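Local coordinates for protein acetyltransferase (Vibrio fischeri, PDB 3JVN) that probably transfers acyl groups, most likely acetyl, as a member of the GNAT acetyltransferase family, at residues A[20-25]-A[93-98]; A[84-89]-A[121-126]. All coordinates share one frame; numbering follows the deposited sequence.

Overall arrangement
Both contacts use strand 86-96, near its two ends, and their centres lie about 27 Å apart on opposite sides of the chain's centre. Contact 1 (20-25 with 93-98) is partly buried and lays helix 13-30 across the C-terminal half of that strand. Its chemistry is that of side chains: leucine against tyrosine, and a histidine bound to a glutamate. Contact 2 (84-89 with 121-126) lies nearer the surface and joins the start of the same strand to its parallel neighbour 124-127. There backbone hydrogen bonds do most of the work, and apolar side chains fill in on the two faces of the sheet.

Contact 1 of 2, residues A[20-25]-A[93-98]; sequences MYKLHD and ELYIEK
L23 and Y95 form the centre of this contact, where helix 20-25 crosses strand 93-96 at nearly a right angle (98°). The two side chains run antiparallel to each other. Methyl CD1 of L23 lies 3.7 Å from CD2 of Y95, and the backbone N of L23 sits over one face of the ring. The tyrosine CG is anti to its backbone N (chi1 176°), which carries the ring alongside the helix. The hydroxyl ends against CB and CD of K22, with K22 CD 3.4 Å from Y95 OH. It has its hydrogen-bond partner at OE1 of E26, one helical turn after K22. Farther out, the lysine chain brushes the carboxylate of E97, with K22 CD 3.7 Å from E97 OE2. The ammonium and carboxylate groups come near each other without touching.

At the other end, L23 CD2 packs on CB of E93 at 3.7 Å. The glutamate bends at chi2 and brings its carboxylate up to the helix. NE2 of H24 donates a somewhat bent hydrogen bond to OE2 of E93 (3.2 Å). The imidazole and carboxylate planes are only 18° apart, and OE2 lies at the ring edge, somewhat out of its plane. M20, a selenomethionine, crosses the glutamate at about a right angle and brings its selenium to the same oxygen.

Strand 67-79 flanks the contact, with F70 touching both M20 and Y95. This is helix-on-sheet packing within the mixed alpha-beta fold of the GNAT family.

Contact 2 of 2, residues A[84-89]-A[121-126]; sequences KLVMMA and GVKEIF
This contact closes the beta-alpha-beta unit formed by strand 86-96, helix 105-118 and strand 124-127. M87, a selenomethionine, and K123 begin it: K123 N donates to M87 O at 2.8 Å in an almost straight bond (178°). Two more backbone bonds follow around A89. A89 N donates to E124 O (3.1 Å), and A89 O accepts from F126 N (3.2 Å). A89 thus pairs with I125 in a parallel bridge and is bonded to the residues flanking it.

The side chains fall on two faces. On one, the CB of A89 meets the tip of I125, with I125 CD1 at 3.5 Å, and CG1 of V122 also reaches it. L117 of helix 105-118 touches all three residues and covers this face. V122 CG1 also lies near CG of M87.

On the other face, the selenomethionine M88 runs alongside E124. The M88 chain stays straight past CG (chi2 -172°), which carries M88 SE past CB of E124 (3.6 Å) to the edge of the F126 ring. M88 SE is 3.9 Å from F126 CE2 and lies 76° off the ring normal, a Met-aromatic contact. F126 of the second subunit packs on M88 and E124 here. At the start of the strand, the V86 side chain crosses the K123 chain, with CG1 against CG.

The polar work is done by peptide groups. The side chains add apolar contact, against a helix on one face and a neighbouring subunit on the other. The side chains of this strand pair thus also take part in the packing between the two subunits.

Contact 1 of 2, residues A[20-25]-A[93-98]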
loop_
_atom_site.group_PDB
_atom_site.type_symbol
_atom_site.label_atom_id
_atom_site.label_comp_id
_atom_site.label_asym_id
_atom_site.label_seq_id
_atom_site.Cartn_x
_atom_site.Cartn_y
_atom_site.Cartn_z
HETATM N N MSE A 20 -0.276 -25.952 -8.347
HETATM C CA MSE A 20 -1.216 -24.962 -7.833
HETATM C C MSE A 20 -2.219 -25.731 -6.977
HETATM O O MSE A 20 -2.703 -25.228 -5.964
HETATM C CB MSE A 20 -1.927 -24.254 -8.999
HETATM C CG MSE A 20 -2.845 -23.083 -8.602
HETATM SE SE MSE A 20 -1.917 -21.472 -7.964
HETATM C CE MSE A 20 -0.883 -21.081 -9.557
ATOM N N TYR A 21 -2.509 -26.963 -7.389
ATOM C CA TYR A 21 -3.439 -27.828 -6.669
ATOM C C TYR A 21 -2.780 -28.333 -5.385
ATOM O O TYR A 21 -3.403 -28.352 -4.322
ATOM C CB TYR A 21 -3.835 -29.019 -7.543
ATOM C CG TYR A 21 -4.661 -30.041 -6.814
ATOM C CD1 TYR A 21 -5.992 -29.788 -6.491
ATOM C CD2 TYR A 21 -4.102 -31.251 -6.402
ATOM C CE1 TYR A 21 -6.744 -30.712 -5.776
ATOM C CE2 TYR A 21 -4.847 -32.181 -5.684
ATOM C CZ TYR A 21 -6.166 -31.907 -5.375
ATOM O OH TYR A 21 -6.908 -32.823 -4.665
ATOM N N LYS A 22 -1.521 -28.749 -5.488
ATOM C CA LYS A 22 -0.791 -29.231 -4.323
ATOM C C LYS A 22 -0.734 -28.116 -3.277
ATOM O O LYS A 22 -0.935 -28.364 -2.086
ATOM C CB LYS A 22 0.633 -29.655 -4.706
ATOM C CG LYS A 22 0.751 -31.003 -5.420
ATOM C CD LYS A 22 2.222 -31.308 -5.710
ATOM C CE LYS A 22 2.489 -32.769 -6.101
ATOM N NZ LYS A 22 1.960 -33.160 -7.437
ATOM N N LEU A 23 -0.465 -26.889 -3.731
ATOM C CA LEU A 23 -0.386 -25.734 -2.837
ATOM C C LEU A 23 -1.694 -25.562 -2.074
ATOM O O LEU A 23 -1.722 -25.592 -0.837
ATOM C CB LEU A 23 -0.098 -24.445 -3.622
ATOM C CG LEU A 23 -0.076 -23.140 -2.794
ATOM C CD1 LEU A 23 0.957 -23.269 -1.677
ATOM C CD2 LEU A 23 0.259 -21.935 -3.676
ATOM N N HIS A 24 -2.778 -25.383 -2.821
ATOM C CA HIS A 24 -4.087 -25.195 -2.221
ATOM C C HIS A 24 -4.503 -26.367 -1.358
ATOM O O HIS A 24 -5.186 -26.185 -0.350
ATOM C CB HIS A 24 -5.125 -24.968 -3.310
ATOM C CG HIS A 24 -4.917 -23.695 -4.069
ATOM N ND1 HIS A 24 -5.458 -23.473 -5.318
ATOM C CD2 HIS A 24 -4.224 -22.578 -3.755
ATOM C CE1 HIS A 24 -5.104 -22.273 -5.739
ATOM N NE2 HIS A 24 -4.356 -21.708 -4.809
ATOM N N ASP A 25 -4.087 -27.569 -1.739
ATOM C CA ASP A 25 -4.448 -28.752 -0.967
ATOM C C ASP A 25 -3.870 -28.697 0.439
ATOM O O ASP A 25 -4.596 -28.841 1.423
ATOM C CB ASP A 25 -3.950 -30.017 -1.660
ATOM C CG ASP A 25 -4.500 -31.272 -1.018
ATOM O OD1 ASP A 25 -5.703 -31.536 -1.189
ATOM O OD2 ASP A 25 -3.749 -31.985 -0.330
ATOM N N GLU A 93 1.319 -16.089 -4.468
ATOM C CA GLU A 93 1.580 -17.468 -4.073
ATOM C C GLU A 93 3.001 -17.947 -4.300
ATOM O O GLU A 93 3.732 -17.425 -5.144
ATOM C CB GLU A 93 0.640 -18.396 -4.828
ATOM C CG GLU A 93 -0.803 -18.096 -4.609
ATOM C CD GLU A 93 -1.609 -18.352 -5.847
ATOM O OE1 GLU A 93 -1.400 -17.636 -6.861
ATOM O OE2 GLU A 93 -2.455 -19.275 -5.801
ATOM N N LEU A 94 3.371 -18.979 -3.557
ATOM C CA LEU A 94 4.701 -19.545 -3.671
ATOM C C LEU A 94 4.624 -20.989 -3.188
ATOM O O LEU A 94 4.153 -21.247 -2.084
ATOM C CB LEU A 94 5.679 -18.730 -2.816
ATOM C CG LEU A 94 7.176 -18.825 -3.146
ATOM C CD1 LEU A 94 7.970 -17.923 -2.202
ATOM C CD2 LEU A 94 7.648 -20.264 -3.017
ATOM N N TYR A 95 5.078 -21.931 -4.011
ATOM C CA TYR A 95 5.034 -23.338 -3.626
ATOM C C TYR A 95 6.292 -24.110 -3.969
ATOM O O TYR A 95 6.896 -23.892 -5.019
ATOM C CB TYR A 95 3.825 -24.034 -4.268
ATOM C CG TYR A 95 3.767 -25.523 -3.985
ATOM C CD1 TYR A 95 4.332 -26.447 -4.869
ATOM C CD2 TYR A 95 3.183 -26.007 -2.816
ATOM C CE1 TYR A 95 4.312 -27.812 -4.593
ATOM C CE2 TYR A 95 3.161 -27.372 -2.533
ATOM C CZ TYR A 95 3.725 -28.267 -3.422
ATOM O OH TYR A 95 3.704 -29.615 -3.141
ATOM N N ILE A 96 6.681 -25.016 -3.072
ATOM C CA ILE A 96 7.858 -25.853 -3.281
ATOM C C ILE A 96 7.518 -27.301 -2.946
ATOM O O ILE A 96 6.841 -27.579 -1.959
ATOM C CB ILE A 96 9.057 -25.434 -2.384
ATOM C CG1 ILE A 96 9.241 -23.913 -2.401
ATOM C CG2 ILE A 96 10.330 -26.104 -2.887
ATOM C CD1 ILE A 96 8.509 -23.200 -1.268
ATOM N N GLU A 97 7.979 -28.224 -3.780
ATOM C CA GLU A 97 7.726 -29.636 -3.546
ATOM C C GLU A 97 8.271 -29.970 -2.175
ATOM O O GLU A 97 9.368 -29.529 -1.822
ATOM C CB GLU A 97 8.433 -30.473 -4.597
ATOM C CG GLU A 97 7.908 -30.249 -5.998
ATOM C CD GLU A 97 6.547 -30.879 -6.211
ATOM O OE1 GLU A 97 6.133 -31.007 -7.385
ATOM O OE2 GLU A 97 5.888 -31.237 -5.207
ATOM N N LYS A 98 7.505 -30.746 -1.409
ATOM C CA LYS A 98 7.895 -31.137 -0.053
ATOM C C LYS A 98 9.256 -31.837 -0.069
ATOM O O LYS A 98 9.953 -31.900 0.944
ATOM C CB LYS A 98 6.818 -32.050 0.566
ATOM C CG LYS A 98 5.426 -31.383 0.689
ATOM C CD LYS A 98 4.490 -32.065 1.715
ATOM C CE LYS A 98 5.029 -31.938 3.161
ATOM N NZ LYS A 98 4.188 -32.558 4.261
#

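Contact 2 of 2, residues A[84-89]-A[121-126]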
loop_
_atom_site.group_PDB
_atom_site.type_symbol
_atom_site.label_atom_id
_atom_site.label_comp_id
_atom_site.label_asym_id
_atom_site.label_seq_id
_atom_site.Cartn_x
_atom_site.Cartn_y
_atom_site.Cartn_z
ATOM N N LYS A 84 -0.577 11.439 -8.381
ATOM C CA LYS A 84 -0.274 10.554 -9.482
ATOM C C LYS A 84 -0.201 9.133 -8.919
ATOM O O LYS A 84 0.111 8.930 -7.747
ATOM C CB LYS A 84 1.060 10.953 -10.131
ATOM C CG LYS A 84 0.925 11.478 -11.562
ATOM C CD LYS A 84 0.531 12.958 -11.623
ATOM C CE LYS A 84 -0.416 13.247 -12.802
ATOM N NZ LYS A 84 0.055 12.709 -14.125
ATOM N N LEU A 85 -0.502 8.156 -9.761
ATOM C CA LEU A 85 -0.479 6.763 -9.357
ATOM C C LEU A 85 0.914 6.365 -8.843
ATOM O O LEU A 85 1.930 6.789 -9.392
ATOM C CB LEU A 85 -0.887 5.890 -10.548
ATOM C CG LEU A 85 -2.019 6.450 -11.410
ATOM C CD1 LEU A 85 -3.156 6.930 -10.513
ATOM C CD2 LEU A 85 -1.504 7.601 -12.260
ATOM N N VAL A 86 0.948 5.561 -7.780
ATOM C CA VAL A 86 2.195 5.090 -7.182
ATOM C C VAL A 86 2.341 3.637 -7.578
ATOM O O VAL A 86 1.415 2.851 -7.408
ATOM C CB VAL A 86 2.136 5.161 -5.639
ATOM C CG1 VAL A 86 3.510 4.883 -5.044
ATOM C CG2 VAL A 86 1.613 6.505 -5.194
HETATM N N MSE A 87 3.495 3.265 -8.106
HETATM C CA MSE A 87 3.675 1.886 -8.512
HETATM C C MSE A 87 3.964 0.968 -7.331
HETATM O O MSE A 87 4.902 1.188 -6.562
HETATM C CB MSE A 87 4.804 1.768 -9.533
HETATM C CG MSE A 87 5.095 0.319 -9.969
HETATM SE SE MSE A 87 3.711 -0.494 -11.077
HETATM C CE MSE A 87 4.830 -1.072 -12.544
HETATM N N MSE A 88 3.147 -0.068 -7.194
HETATM C CA MSE A 88 3.322 -1.040 -6.127
HETATM C C MSE A 88 3.082 -2.416 -6.703
HETATM O O MSE A 88 2.715 -2.558 -7.871
HETATM C CB MSE A 88 2.331 -0.785 -4.993
HETATM C CG MSE A 88 2.334 0.626 -4.458
HETATM SE SE MSE A 88 1.237 0.747 -2.879
HETATM C CE MSE A 88 1.647 2.565 -2.375
ATOM N N ALA A 89 3.281 -3.432 -5.880
ATOM C CA ALA A 89 3.080 -4.792 -6.329
ATOM C C ALA A 89 2.655 -5.706 -5.194
ATOM O O ALA A 89 2.655 -5.314 -4.025
ATOM C CB ALA A 89 4.361 -5.340 -6.997
ATOM N N GLY A 121 10.696 0.012 -10.444
ATOM C CA GLY A 121 10.426 1.089 -9.509
ATOM C C GLY A 121 9.254 0.909 -8.558
ATOM O O GLY A 121 8.484 1.847 -8.355
ATOM N N VAL A 122 9.096 -0.273 -7.971
ATOM C CA VAL A 122 7.981 -0.463 -7.037
ATOM C C VAL A 122 8.271 0.204 -5.697
ATOM O O VAL A 122 9.343 0.027 -5.113
ATOM C CB VAL A 122 7.651 -1.953 -6.786
ATOM C CG1 VAL A 122 7.251 -2.622 -8.096
ATOM C CG2 VAL A 122 8.834 -2.649 -6.135
ATOM N N LYS A 123 7.299 0.968 -5.213
ATOM C CA LYS A 123 7.456 1.682 -3.957
ATOM C C LYS A 123 7.101 0.808 -2.770
ATOM O O LYS A 123 7.837 0.778 -1.785
ATOM C CB LYS A 123 6.584 2.933 -3.964
ATOM C CG LYS A 123 6.758 3.799 -5.221
ATOM C CD LYS A 123 8.221 4.101 -5.499
ATOM C CE LYS A 123 8.359 5.073 -6.652
ATOM N NZ LYS A 123 9.784 5.296 -7.044
ATOM N N GLU A 124 5.975 0.098 -2.865
ATOM C CA GLU A 124 5.521 -0.789 -1.794
ATOM C C GLU A 124 5.263 -2.221 -2.271
ATOM O O GLU A 124 4.823 -2.436 -3.397
ATOM C CB GLU A 124 4.244 -0.233 -1.153
ATOM C CG GLU A 124 4.420 1.110 -0.448
ATOM C CD GLU A 124 5.613 1.127 0.493
ATOM O OE1 GLU A 124 5.772 0.143 1.251
ATOM O OE2 GLU A 124 6.378 2.125 0.484
ATOM N N ILE A 125 5.536 -3.188 -1.393
ATOM C CA ILE A 125 5.332 -4.606 -1.692
ATOM C C ILE A 125 4.545 -5.347 -0.601
ATOM O O ILE A 125 4.954 -5.389 0.562
ATOM C CB ILE A 125 6.682 -5.348 -1.882
ATOM C CG1 ILE A 125 7.446 -4.752 -3.058
ATOM C CG2 ILE A 125 6.440 -6.831 -2.115
ATOM C CD1 ILE A 125 6.677 -4.785 -4.372
ATOM N N PHE A 126 3.426 -5.950 -0.998
ATOM C CA PHE A 126 2.569 -6.694 -0.077
ATOM C C PHE A 126 2.685 -8.185 -0.350
ATOM O O PHE A 126 2.356 -8.637 -1.443
ATOM C CB PHE A 126 1.113 -6.272 -0.267
ATOM C CG PHE A 126 0.878 -4.811 -0.076
ATOM C CD1 PHE A 126 0.855 -4.263 1.199
ATOM C CD2 PHE A 126 0.706 -3.974 -1.176
ATOM C CE1 PHE A 126 0.665 -2.902 1.372
ATOM C CE2 PHE A 126 0.514 -2.614 -1.014
ATOM C CZ PHE A 126 0.494 -2.072 0.261
#